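Local coordinates for nonribosomal peptide synthase (Streptomyces sp. MJ635-86F5, PDB 5JJP), which probably activates aliphatic beta-amino acids as their adenylates at the expense of ATP, as a member of the ANL superfamily of adenylating enzymes, at residues 30-33 with 34-38; 100-103 with 104-107. All coordinates share one frame; numbering follows the deposited sequence.

Contact 1: residues 30-33 with 34-38; sequences NLRD and YLLAA
Tyr34 N bonds to Asn30 O at 2.9 Å in a nearly straight link (N-H...O 172°), and that carbonyl also accepts from Asp33 N, so two amides of the first turn converge on one oxygen. Asn30 is the N-cap: its OD1 takes the Arg32 amide, 2.9 Å from Arg32 N, in the carbonyl plane on a lone pair, and satisfies an N-H that has no preceding turn to serve it. One residue on, Leu35 N reaches Leu31 O at 2.9 Å, whereas Leu36 N goes back only three residues to Asp33 O, 3.1 Å away and well above the carbonyl plane, a tighter 3-10-like step.

Side-chain packing follows the same spacing. Leu31 and Leu35 lie alongside each other, pointing the same way, with Leu31 CD2 and Leu35 CD2 4.0 Å apart. Leu35 holds CG beside its own backbone N (chi1 -62°), which lays CG against Leu31 O, where CB already rests. Cutting Leu35 back to an alanine would probably deprive Leu31 CD2 of its partner one turn on and open a gap toward Ala239 and Ala243 of helix 232-243. On another side of the helix, Leu36 CB lies 3.7 Å from Arg32 O, while the Arg32 guanidinium makes salt bridges to Glu66 and Asp70 of helix 62-77, and Tyr34 OH bonds to Arg212. The chemistry is thus that of a short capped helix whose first amides are met by the Asn30 cap and by His201 of helix 201-212, whose leucines are buried, and whose buried arginine probably has its charge balanced by two acids of a neighbouring helix.

Contact 2: residues 100-103 with 104-107; sequences AFLA and CFSL
Cys104 N opens the second half of this helical run by donating to Ala100 O at 2.9 Å, and its CB rests against Phe101 O. Phe105 N then bonds to Phe101 O, and the same oxygen lies over one face of the Phe105 ring, offset toward the rim and 3.4 Å from Phe105 CG. Phe105 carries its ring beside its own backbone N (chi1 -72°), which brings it alongside Phe101; the two planes meet obliquely, at 67°, with Phe101 CD2 and Phe105 CE2 3.5 Å apart. Leu102 CD2 comes to the ring edge, 3.9 Å from Phe105 CD2.

Ser106 N continues the alpha-helical pattern to Leu102 O, while its hydroxyl turns back (chi1 69°) and donates to the backbone, Ser106 OG lying 2.6 Å from Ala103 O. Leu107 N shares that acceptor at 3.1 Å from Ala103 O, so one carbonyl near the end of the helix holds two donors.

Helix 95-107 is the crossover of a beta-alpha-beta unit between parallel strands 87-90 and 111-114. Phe101 packs on Leu89, Phe105 meets Phe111, Leu102 lies between helix 31-37 and helix 62-77, and Ala103, Ser106 and Leu107 rest on the latter.

From the N terminus, contact 1 comes first and is complete before contact 2 begins, so the two run in series, neither nested nor crossed. Each spans adjoining turns of a single helix and closes no loop. Strands 46-51 and 57-61, helix 62-77 and strand 87-90 intervene in the sequence, yet the centres of the two contacts are about 11 Å apart and they touch directly. Asn30 ND2 probably bonds to Phe105 O, Leu31 CB packs against Phe105 CD2 at 3.5 Å, and the aliphatic part of Arg32 lies against Leu102 and Ser106. Helix 31-37 thereby links the crossover helix of one sheet to helices 201-212 and 232-243.

Contact 1: residues 30-33 with 34-38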
ATOM      1  N   ASN A  30       7.756   8.231  11.749  1.00 15.19           N
ATOM      2  CA  ASN A  30       6.627   8.749  10.963  1.00 14.46           C
ATOM      3  C   ASN A  30       6.849   8.422   9.508  1.00 15.20           C
ATOM      4  O   ASN A  30       7.947   8.560   8.965  1.00 17.01           O
ATOM      5  CB  ASN A  30       6.518  10.241  11.148  1.00 14.35           C
ATOM      6  CG  ASN A  30       5.190  10.822  10.640  1.00 15.88           C
ATOM      7  OD1 ASN A  30       4.886  10.804   9.432  1.00 14.47           O
ATOM      8  ND2 ASN A  30       4.365  11.298  11.577  1.00 16.12           N
ATOM      9  N   LEU A  31       5.819   7.950   8.853  1.00 15.66           N
ATOM     10  CA  LEU A  31       5.909   7.550   7.436  1.00 15.57           C
ATOM     11  C   LEU A  31       6.430   8.688   6.582  1.00 16.25           C
ATOM     12  O   LEU A  31       7.047   8.437   5.546  1.00 15.40           O
ATOM     13  CB  LEU A  31       4.530   7.101   6.891  1.00 14.92           C
ATOM     14  CG  LEU A  31       4.201   5.689   7.360  1.00 15.17           C
ATOM     15  CD1 LEU A  31       2.725   5.356   7.295  1.00 14.82           C
ATOM     16  CD2 LEU A  31       5.015   4.688   6.540  1.00 16.19           C
ATOM     17  N   ARG A  32       6.190   9.918   7.022  1.00 15.32           N
ATOM     18  CA  ARG A  32       6.594  11.058   6.280  1.00 16.51           C
ATOM     19  C   ARG A  32       8.097  11.058   6.205  1.00 17.46           C
ATOM     20  O   ARG A  32       8.664  11.400   5.173  1.00 15.05           O
ATOM     21  CB  ARG A  32       6.078  12.327   6.975  1.00 17.31           C
ATOM     22  CG  ARG A  32       6.714  13.616   6.553  1.00 18.06           C
ATOM     23  CD  ARG A  32       6.213  14.053   5.218  1.00 20.07           C
ATOM     24  NE  ARG A  32       6.782  15.359   4.905  1.00 22.04           N
ATOM     25  CZ  ARG A  32       8.013  15.557   4.475  1.00 20.15           C
ATOM     26  NH1 ARG A  32       8.803  14.539   4.282  1.00 19.46           N
ATOM     27  NH2 ARG A  32       8.433  16.792   4.213  1.00 21.29           N
ATOM     28  N   ASP A  33       8.731  10.695   7.318  1.00 18.98           N
ATOM     29  CA  ASP A  33      10.185  10.710   7.390  1.00 19.69           C
ATOM     30  C   ASP A  33      10.729   9.473   6.730  1.00 18.69           C
ATOM     31  O   ASP A  33      11.627   9.557   5.873  1.00 18.93           O
ATOM     32  CB  ASP A  33      10.678  10.820   8.827  1.00 21.83           C
ATOM     33  CG  ASP A  33      10.087  12.036   9.554  1.00 25.54           C
ATOM     34  OD1 ASP A  33       9.897  13.104   8.945  1.00 25.89           O
ATOM     35  OD2 ASP A  33       9.817  11.916  10.762  1.00 30.65           O
ATOM     36  N   TYR A  34      10.185   8.316   7.110  1.00 17.21           N
ATOM     37  CA  TYR A  34      10.730   7.053   6.626  1.00 15.18           C
ATOM     38  C   TYR A  34      10.663   6.998   5.103  1.00 13.38           C
ATOM     39  O   TYR A  34      11.624   6.588   4.463  1.00 12.18           O
ATOM     40  CB  TYR A  34      10.093   5.800   7.289  1.00 14.16           C
ATOM     41  CG  TYR A  34      10.824   4.554   6.853  1.00 14.09           C
ATOM     42  CD1 TYR A  34      12.019   4.194   7.449  1.00 13.88           C
ATOM     43  CD2 TYR A  34      10.360   3.766   5.797  1.00 14.17           C
ATOM     44  CE1 TYR A  34      12.707   3.060   7.038  1.00 14.00           C
ATOM     45  CE2 TYR A  34      11.023   2.610   5.380  1.00 13.65           C
ATOM     46  CZ  TYR A  34      12.212   2.272   5.992  1.00 13.65           C
ATOM     47  OH  TYR A  34      12.907   1.159   5.607  1.00 12.83           O
ATOM     48  N   LEU A  35       9.537   7.375   4.522  1.00 13.36           N
ATOM     49  CA  LEU A  35       9.370   7.177   3.088  1.00 13.75           C
ATOM     50  C   LEU A  35      10.327   8.056   2.275  1.00 15.19           C
ATOM     51  O   LEU A  35      10.607   7.735   1.150  1.00 13.11           O
ATOM     52  CB  LEU A  35       7.943   7.431   2.642  1.00 14.38           C
ATOM     53  CG  LEU A  35       6.862   6.504   3.241  1.00 15.52           C
ATOM     54  CD1 LEU A  35       5.546   6.725   2.521  1.00 16.06           C
ATOM     55  CD2 LEU A  35       7.241   5.044   3.176  1.00 16.11           C
ATOM     56  N   LEU A  36      10.812   9.154   2.866  1.00 15.98           N
ATOM     57  CA  LEU A  36      11.605  10.132   2.148  1.00 17.46           C
ATOM     58  C   LEU A  36      13.070  10.115   2.524  1.00 17.22           C
ATOM     59  O   LEU A  36      13.827  10.824   1.910  1.00 15.79           O
ATOM     60  CB  LEU A  36      11.038  11.556   2.361  1.00 17.36           C
ATOM     61  CG  LEU A  36       9.738  11.704   1.589  1.00 19.53           C
ATOM     62  CD1 LEU A  36       9.038  12.911   2.069  1.00 22.24           C
ATOM     63  CD2 LEU A  36       9.985  11.849   0.114  1.00 21.03           C
ATOM     64  N   ALA A  37      13.455   9.262   3.464  1.00 17.10           N
ATOM     65  CA  ALA A  37      14.824   9.240   3.909  1.00 17.29           C
ATOM     66  C   ALA A  37      15.830   8.881   2.807  1.00 17.05           C
ATOM     67  O   ALA A  37      16.736   9.634   2.560  1.00 17.62           O
ATOM     68  CB  ALA A  37      14.988   8.301   5.081  1.00 17.67           C
ATOM     69  N   ALA A  38      15.604   7.798   2.085  1.00 18.35           N
ATOM     70  CA  ALA A  38      16.519   7.401   1.013  1.00 19.56           C
ATOM     71  C   ALA A  38      16.691   8.479  -0.046  1.00 20.15           C
ATOM     72  O   ALA A  38      17.783   8.648  -0.603  1.00 20.20           O
ATOM     73  CB  ALA A  38      16.078   6.099   0.345  1.00 18.98           C
TER

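Contact 2: residues 100-103 with 104-107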
ATOM      1  N   ALA A 100      -0.188  15.268  -0.663  1.00 13.08           N
ATOM      2  CA  ALA A 100      -1.321  15.340   0.316  1.00 12.86           C
ATOM      3  C   ALA A 100      -1.290  14.266   1.382  1.00 13.09           C
ATOM      4  O   ALA A 100      -1.467  14.579   2.603  1.00 13.08           O
ATOM      5  CB  ALA A 100      -2.631  15.252  -0.386  1.00 12.56           C
ATOM      6  N   PHE A 101      -0.994  13.019   0.983  1.00 13.06           N
ATOM      7  CA  PHE A 101      -0.988  11.964   2.000  1.00 14.19           C
ATOM      8  C   PHE A 101       0.234  12.049   2.885  1.00 14.66           C
ATOM      9  O   PHE A 101       0.132  11.837   4.093  1.00 15.66           O
ATOM     10  CB  PHE A 101      -1.350  10.571   1.462  1.00 14.70           C
ATOM     11  CG  PHE A 101      -0.257   9.827   0.748  1.00 14.11           C
ATOM     12  CD1 PHE A 101      -0.492   9.336  -0.532  1.00 14.40           C
ATOM     13  CD2 PHE A 101       0.899   9.443   1.405  1.00 14.84           C
ATOM     14  CE1 PHE A 101       0.464   8.622  -1.198  1.00 13.99           C
ATOM     15  CE2 PHE A 101       1.839   8.677   0.770  1.00 14.30           C
ATOM     16  CZ  PHE A 101       1.619   8.267  -0.537  1.00 14.18           C
ATOM     17  N   LEU A 102       1.351  12.505   2.317  1.00 14.15           N
ATOM     18  CA  LEU A 102       2.501  12.808   3.108  1.00 14.05           C
ATOM     19  C   LEU A 102       2.218  13.959   4.107  1.00 13.82           C
ATOM     20  O   LEU A 102       2.729  13.958   5.254  1.00 13.21           O
ATOM     21  CB  LEU A 102       3.716  13.137   2.211  1.00 14.33           C
ATOM     22  CG  LEU A 102       4.314  11.996   1.423  1.00 14.65           C
ATOM     23  CD1 LEU A 102       5.430  12.507   0.503  1.00 14.92           C
ATOM     24  CD2 LEU A 102       4.863  10.925   2.340  1.00 13.85           C
ATOM     25  N   ALA A 103       1.501  14.973   3.661  1.00 13.32           N
ATOM     26  CA  ALA A 103       1.189  16.061   4.559  1.00 13.92           C
ATOM     27  C   ALA A 103       0.326  15.510   5.719  1.00 14.63           C
ATOM     28  O   ALA A 103       0.616  15.769   6.878  1.00 15.08           O
ATOM     29  CB  ALA A 103       0.455  17.169   3.831  1.00 14.32           C
ATOM     30  N   CYS A 104      -0.678  14.695   5.404  1.00 14.03           N
ATOM     31  CA  CYS A 104      -1.500  14.089   6.460  1.00 13.92           C
ATOM     32  C   CYS A 104      -0.658  13.269   7.451  1.00 14.80           C
ATOM     33  O   CYS A 104      -0.876  13.367   8.662  1.00 12.86           O
ATOM     34  CB  CYS A 104      -2.597  13.200   5.876  1.00 13.43           C
ATOM     35  SG  CYS A 104      -3.861  14.110   4.923  1.00 12.32           S
ATOM     36  N   PHE A 105       0.259  12.443   6.928  1.00 14.67           N
ATOM     37  CA  PHE A 105       1.158  11.693   7.811  1.00 14.56           C
ATOM     38  C   PHE A 105       1.868  12.622   8.784  1.00 15.43           C
ATOM     39  O   PHE A 105       1.947  12.290   9.986  1.00 15.81           O
ATOM     40  CB  PHE A 105       2.263  10.966   7.058  1.00 13.57           C
ATOM     41  CG  PHE A 105       1.821   9.761   6.251  1.00 13.61           C
ATOM     42  CD1 PHE A 105       0.740   8.979   6.623  1.00 13.87           C
ATOM     43  CD2 PHE A 105       2.580   9.370   5.148  1.00 12.75           C
ATOM     44  CE1 PHE A 105       0.425   7.841   5.929  1.00 14.41           C
ATOM     45  CE2 PHE A 105       2.253   8.245   4.439  1.00 12.77           C
ATOM     46  CZ  PHE A 105       1.186   7.468   4.818  1.00 13.05           C
ATOM     47  N   SER A 106       2.423  13.726   8.276  1.00 14.64           N
ATOM     48  CA  SER A 106       3.241  14.651   9.084  1.00 15.69           C
ATOM     49  C   SER A 106       2.423  15.314  10.198  1.00 15.65           C
ATOM     50  O   SER A 106       2.962  15.599  11.281  1.00 19.21           O
ATOM     51  CB  SER A 106       3.951  15.714   8.221  1.00 16.04           C
ATOM     52  OG  SER A 106       2.991  16.618   7.681  1.00 17.35           O
ATOM     53  N   LEU A 107       1.144  15.558   9.948  1.00 15.24           N
ATOM     54  CA  LEU A 107       0.220  16.221  10.891  1.00 14.06           C
ATOM     55  C   LEU A 107      -0.471  15.208  11.793  1.00 14.32           C
ATOM     56  O   LEU A 107      -1.138  15.580  12.710  1.00 15.97           O
ATOM     57  CB  LEU A 107      -0.842  16.993  10.095  1.00 14.61           C
ATOM     58  CG  LEU A 107      -0.300  18.195   9.269  1.00 15.00           C
ATOM     59  CD1 LEU A 107      -1.364  18.950   8.494  1.00 15.40           C
ATOM     60  CD2 LEU A 107       0.463  19.159  10.178  1.00 15.18           C
TER